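Local coordinates for protein ribulose bisphosphate carboxylase (Hyperthermus butylicus DSM 5456, PDB 6HUN) that probably adds carbon dioxide and water to ribulose 1,5-bisphosphate to give two molecules of 3-phosphoglycerate, as part of an archaeal AMP degradation pathway, at residues 215-227 with 253-265. Numbering follows the deposited sequence.
Sequences RFEARLKEVMKAI and KRIKLVADYGNKF
The phenol OH of Tyr-261 gives a weak hydrogen bond, 3.4 Å long, to OE2 of Glu-217, which arrives at the ring edge with its carboxylate plane turned 89° from the ring. Lys-221 crosses the phenol end at a slant, its CG 3.0 Å from Tyr-261 OH, a tight approach. Glu-217 reaches this place through a bend at chi2 and lays its carboxylate against CD2 of Leu-257. Further back along the ring from the hydroxyl, Leu-220 pushes CD2 against Tyr-261 CD2 at 3.5 Å, and the same methyl also touches the carbonyl O of Leu-257.

Toward the N-terminal end of 216-227, Phe-216 projects across the groove with CG trans to its backbone N (chi1 -176°). Arg-254 covers one face of its ring, CB making a CH-pi contact 3.9 Å from the centroid and CG lying over the same face, while Val-258 CG2 meets the rim in the ring plane, 3.6 Å from CZ. The extended Arg-254 chain runs on past the ring, and its guanidinium forms salt bridges with Glu-250 and with Glu-111 of the second subunit.

At the other end, Met-224, folded at chi2 and chi3, rests SD and CE on CB of Asn-263; its CE is also 3.7 Å from the carbonyl O of Tyr-261. ND2 of Asn-263 is hydrogen-bonded to the carbonyl O of Tyr-240 in strand 239-243. A Schellman motif with Gly-262, with positive phi, at C-prime ends helix 248-260 here and turns the chain toward strand 265-269.

Helices 216-234 and 248-260 flank strand 239-243, and their segments run nearly parallel (19°) with axes 10.7 Å apart, as expected for successive outer helices of the beta/alpha (TIM) barrel that forms the Rubisco catalytic domain.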
loop_
_atom_site.group_PDB
_atom_site.type_symbol
_atom_site.label_atom_id
_atom_site.label_comp_id
_atom_site.label_asym_id
_atom_site.label_seq_id
_atom_site.Cartn_x
_atom_site.Cartn_y
_atom_site.Cartn_z
ATOM N N ARG A 215 23.585 10.479 -4.514
ATOM C CA ARG A 215 22.660 11.162 -3.635
ATOM C C ARG A 215 21.781 12.130 -4.396
ATOM O O ARG A 215 22.174 12.698 -5.436
ATOM C CB ARG A 215 23.421 11.905 -2.555
ATOM C CG ARG A 215 24.389 11.001 -1.939
ATOM C CD ARG A 215 23.738 10.191 -0.851
ATOM N NE ARG A 215 24.763 9.474 -0.113
ATOM C CZ ARG A 215 25.739 10.061 0.586
ATOM N NH1 ARG A 215 26.642 9.319 1.216
ATOM N NH2 ARG A 215 25.814 11.385 0.668
ATOM N N PHE A 216 20.610 12.375 -3.804
ATOM C CA PHE A 216 19.566 13.121 -4.485
ATOM C C PHE A 216 20.064 14.498 -4.893
ATOM O O PHE A 216 19.938 14.893 -6.063
ATOM C CB PHE A 216 18.324 13.248 -3.607
ATOM C CG PHE A 216 17.170 13.935 -4.315
ATOM C CD1 PHE A 216 16.289 13.204 -5.089
ATOM C CD2 PHE A 216 17.012 15.316 -4.243
ATOM C CE1 PHE A 216 15.219 13.816 -5.772
ATOM C CE2 PHE A 216 15.956 15.939 -4.925
ATOM C CZ PHE A 216 15.072 15.194 -5.680
ATOM N N GLU A 217 20.681 15.225 -3.948
ATOM C CA GLU A 217 21.054 16.608 -4.232
ATOM C C GLU A 217 22.135 16.676 -5.298
ATOM O O GLU A 217 22.060 17.496 -6.221
ATOM C CB GLU A 217 21.500 17.320 -2.952
ATOM C CG GLU A 217 22.211 18.648 -3.275
ATOM C CD GLU A 217 21.899 19.795 -2.326
ATOM O OE1 GLU A 217 21.515 19.531 -1.166
ATOM O OE2 GLU A 217 22.085 20.968 -2.737
ATOM N N ALA A 218 23.163 15.835 -5.183
ATOM C CA ALA A 218 24.242 15.883 -6.157
ATOM C C ALA A 218 23.748 15.443 -7.532
ATOM O O ALA A 218 24.182 15.989 -8.543
ATOM C CB ALA A 218 25.423 15.032 -5.679
ATOM N N ARG A 219 22.817 14.499 -7.582
ATOM C CA ARG A 219 22.212 14.066 -8.848
ATOM C C ARG A 219 21.358 15.170 -9.479
ATOM O O ARG A 219 21.509 15.487 -10.680
ATOM C CB ARG A 219 21.359 12.815 -8.600
ATOM C CG ARG A 219 20.515 12.415 -9.774
ATOM C CD ARG A 219 19.966 11.007 -9.542
ATOM N NE ARG A 219 18.616 10.981 -9.000
ATOM C CZ ARG A 219 18.319 10.556 -7.779
ATOM N NH1 ARG A 219 19.293 10.149 -6.970
ATOM N NH2 ARG A 219 17.058 10.553 -7.378
ATOM N N LEU A 220 20.527 15.823 -8.662
ATOM C CA LEU A 220 19.670 16.914 -9.121
ATOM C C LEU A 220 20.485 18.086 -9.686
ATOM O O LEU A 220 20.135 18.640 -10.729
ATOM C CB LEU A 220 18.799 17.387 -7.957
ATOM C CG LEU A 220 17.884 18.587 -8.160
ATOM C CD1 LEU A 220 16.935 18.244 -9.300
ATOM C CD2 LEU A 220 17.152 19.018 -6.849
ATOM N N LYS A 221 21.545 18.498 -9.001
ATOM C CA LYS A 221 22.418 19.537 -9.561
ATOM C C LYS A 221 22.923 19.158 -10.954
ATOM O O LYS A 221 22.916 19.982 -11.879
ATOM C CB LYS A 221 23.609 19.763 -8.638
ATOM C CG LYS A 221 23.266 20.187 -7.215
ATOM C CD LYS A 221 24.532 20.386 -6.365
ATOM C CE LYS A 221 25.282 21.662 -6.747
ATOM N NZ LYS A 221 26.063 21.556 -8.027
ATOM N N GLU A 222 23.430 17.932 -11.110
ATOM C CA GLU A 222 23.988 17.529 -12.397
ATOM C C GLU A 222 22.929 17.465 -13.494
ATOM O O GLU A 222 23.229 17.757 -14.662
ATOM C CB GLU A 222 24.698 16.187 -12.282
ATOM C CG GLU A 222 25.990 16.219 -11.515
ATOM C CD GLU A 222 26.983 17.143 -12.153
ATOM O OE1 GLU A 222 27.334 16.922 -13.349
ATOM O OE2 GLU A 222 27.395 18.108 -11.468
ATOM N N VAL A 223 21.697 17.079 -13.155
ATOM C CA VAL A 223 20.650 17.040 -14.175
ATOM C C VAL A 223 20.131 18.439 -14.493
ATOM O O VAL A 223 19.842 18.743 -15.658
ATOM C CB VAL A 223 19.504 16.093 -13.749
ATOM C CG1 VAL A 223 18.350 16.116 -14.793
ATOM C CG2 VAL A 223 20.060 14.704 -13.563
ATOM N N MET A 224 20.058 19.331 -13.508
ATOM C CA MET A 224 19.496 20.658 -13.754
ATOM C C MET A 224 20.444 21.526 -14.564
ATOM O O MET A 224 19.985 22.403 -15.305
ATOM C CB MET A 224 19.156 21.355 -12.443
ATOM C CG MET A 224 18.002 20.709 -11.694
ATOM S SD MET A 224 16.554 20.343 -12.741
ATOM C CE MET A 224 16.119 22.036 -13.301
ATOM N N LYS A 225 21.749 21.278 -14.433
ATOM C CA LYS A 225 22.741 21.886 -15.329
ATOM C C LYS A 225 22.590 21.333 -16.744
ATOM O O LYS A 225 22.708 22.083 -17.727
ATOM C CB LYS A 225 24.146 21.630 -14.768
ATOM C CG LYS A 225 25.315 22.345 -15.421
ATOM C CD LYS A 225 26.649 21.814 -14.870
ATOM C CE LYS A 225 26.488 21.186 -13.463
ATOM N NZ LYS A 225 27.827 20.983 -12.805
ATOM N N ALA A 226 22.305 20.031 -16.877
ATOM C CA ALA A 226 22.069 19.442 -18.197
ATOM C C ALA A 226 20.817 20.010 -18.849
ATOM O O ALA A 226 20.808 20.247 -20.063
ATOM C CB ALA A 226 21.949 17.921 -18.131
ATOM N N ILE A 227 19.763 20.242 -18.062
ATOM C CA ILE A 227 18.528 20.833 -18.585
ATOM C C ILE A 227 18.793 22.249 -19.099
ATOM O O ILE A 227 18.347 22.618 -20.196
ATOM C CB ILE A 227 17.439 20.812 -17.496
ATOM C CG1 ILE A 227 16.777 19.422 -17.474
ATOM C CG2 ILE A 227 16.376 21.869 -17.670
ATOM C CD1 ILE A 227 15.683 19.275 -16.382
ATOM N N LYS A 253 12.346 17.640 2.217
ATOM C CA LYS A 253 13.561 18.365 1.823
ATOM C C LYS A 253 13.808 18.256 0.327
ATOM O O LYS A 253 14.307 19.202 -0.312
ATOM C CB LYS A 253 14.767 17.815 2.578
ATOM C CG LYS A 253 14.684 18.059 4.085
ATOM C CD LYS A 253 15.329 16.905 4.932
ATOM C CE LYS A 253 16.726 17.303 5.393
ATOM N NZ LYS A 253 17.307 16.348 6.389
ATOM N N ARG A 254 13.534 17.077 -0.242
ATOM C CA ARG A 254 13.827 16.862 -1.655
ATOM C C ARG A 254 12.854 17.628 -2.528
ATOM O O ARG A 254 13.253 18.134 -3.593
ATOM C CB ARG A 254 13.825 15.355 -1.989
ATOM C CG ARG A 254 14.972 14.615 -1.283
ATOM C CD ARG A 254 14.907 13.057 -1.290
ATOM N NE ARG A 254 15.813 12.577 -0.238
ATOM C CZ ARG A 254 16.067 11.287 0.027
ATOM N NH1 ARG A 254 15.540 10.330 -0.706
ATOM N NH2 ARG A 254 16.866 10.955 1.041
ATOM N N ILE A 255 11.597 17.762 -2.096
ATOM C CA ILE A 255 10.646 18.545 -2.870
ATOM C C ILE A 255 11.051 20.013 -2.869
ATOM O O ILE A 255 10.951 20.713 -3.899
ATOM C CB ILE A 255 9.218 18.366 -2.333
ATOM C CG1 ILE A 255 8.719 16.935 -2.636
ATOM C CG2 ILE A 255 8.300 19.414 -2.971
ATOM C CD1 ILE A 255 7.339 16.560 -1.999
ATOM N N LYS A 256 11.561 20.498 -1.730
ATOM C CA LYS A 256 12.019 21.895 -1.706
ATOM C C LYS A 256 13.276 22.075 -2.550
ATOM O O LYS A 256 13.396 23.071 -3.281
ATOM C CB LYS A 256 12.259 22.349 -0.260
ATOM C CG LYS A 256 12.635 23.872 -0.122
ATOM C CD LYS A 256 12.646 24.242 1.347
ATOM C CE LYS A 256 13.344 25.620 1.552
ATOM N NZ LYS A 256 12.686 26.636 0.705
ATOM N N LEU A 257 14.202 21.107 -2.533
ATOM C CA LEU A 257 15.390 21.242 -3.382
ATOM C C LEU A 257 15.012 21.269 -4.861
ATOM O O LEU A 257 15.583 22.040 -5.641
ATOM C CB LEU A 257 16.368 20.105 -3.120
ATOM C CG LEU A 257 17.276 20.062 -1.893
ATOM C CD1 LEU A 257 17.867 18.665 -1.876
ATOM C CD2 LEU A 257 18.389 21.154 -1.987
ATOM N N VAL A 258 14.073 20.406 -5.270
ATOM C CA VAL A 258 13.563 20.446 -6.649
ATOM C C VAL A 258 13.013 21.832 -6.973
ATOM O O VAL A 258 13.309 22.423 -8.025
ATOM C CB VAL A 258 12.480 19.356 -6.834
ATOM C CG1 VAL A 258 11.704 19.671 -8.173
ATOM C CG2 VAL A 258 13.135 18.013 -6.862
ATOM N N ALA A 259 12.156 22.347 -6.100
ATOM C CA ALA A 259 11.580 23.674 -6.303
ATOM C C ALA A 259 12.670 24.759 -6.347
ATOM O O ALA A 259 12.667 25.619 -7.236
ATOM C CB ALA A 259 10.576 23.967 -5.177
ATOM N N ASP A 260 13.618 24.731 -5.395
ATOM C CA ASP A 260 14.662 25.769 -5.361
ATOM C C ASP A 260 15.541 25.760 -6.599
ATOM O O ASP A 260 16.124 26.802 -6.935
ATOM C CB ASP A 260 15.537 25.593 -4.123
ATOM C CG ASP A 260 14.785 25.914 -2.859
ATOM O OD1 ASP A 260 13.718 26.561 -3.012
ATOM O OD2 ASP A 260 15.230 25.547 -1.744
ATOM N N TYR A 261 15.690 24.606 -7.266
ATOM C CA TYR A 261 16.462 24.548 -8.506
ATOM C C TYR A 261 15.638 24.886 -9.732
ATOM O O TYR A 261 16.156 24.774 -10.849
ATOM C CB TYR A 261 17.124 23.178 -8.699
ATOM C CG TYR A 261 18.418 22.988 -7.931
ATOM C CD1 TYR A 261 19.618 23.491 -8.395
ATOM C CD2 TYR A 261 18.429 22.322 -6.740
ATOM C CE1 TYR A 261 20.781 23.310 -7.682
ATOM C CE2 TYR A 261 19.569 22.133 -6.038
ATOM C CZ TYR A 261 20.741 22.628 -6.509
ATOM O OH TYR A 261 21.877 22.433 -5.768
ATOM N N GLY A 262 14.428 25.404 -9.568
ATOM C CA GLY A 262 13.685 25.813 -10.742
ATOM C C GLY A 262 13.105 24.670 -11.562
ATOM O O GLY A 262 12.644 24.920 -12.668
ATOM N N ASN A 263 13.122 23.420 -11.054
ATOM C CA ASN A 263 12.453 22.314 -11.741
ATOM C C ASN A 263 10.982 22.294 -11.333
ATOM O O ASN A 263 10.628 22.705 -10.219
ATOM C CB ASN A 263 13.119 20.971 -11.402
ATOM C CG ASN A 263 12.609 19.815 -12.265
ATOM O OD1 ASN A 263 12.780 19.835 -13.478
ATOM N ND2 ASN A 263 11.995 18.786 -11.631
ATOM N N LYS A 264 10.118 21.815 -12.239
ATOM C CA LYS A 264 8.681 21.963 -12.074
ATOM C C LYS A 264 7.985 20.635 -11.789
ATOM O O LYS A 264 6.753 20.618 -11.658
ATOM C CB LYS A 264 8.052 22.593 -13.293
ATOM C CG LYS A 264 8.581 24.056 -13.530
ATOM C CD LYS A 264 8.119 24.909 -12.357
ATOM C CE LYS A 264 6.732 25.516 -12.645
ATOM N NZ LYS A 264 6.210 26.356 -11.516
ATOM N N PHE A 265 8.742 19.566 -11.641
ATOM C CA PHE A 265 8.156 18.230 -11.508
ATOM C C PHE A 265 8.803 17.472 -10.350
ATOM O O PHE A 265 10.026 17.562 -10.129
ATOM C CB PHE A 265 8.355 17.401 -12.764
ATOM C CG PHE A 265 7.743 17.990 -13.990
ATOM C CD1 PHE A 265 6.480 17.543 -14.409
ATOM C CD2 PHE A 265 8.427 18.955 -14.738
ATOM C CE1 PHE A 265 5.882 18.045 -15.521
ATOM C CE2 PHE A 265 7.831 19.462 -15.925
ATOM C CZ PHE A 265 6.539 18.986 -16.285
#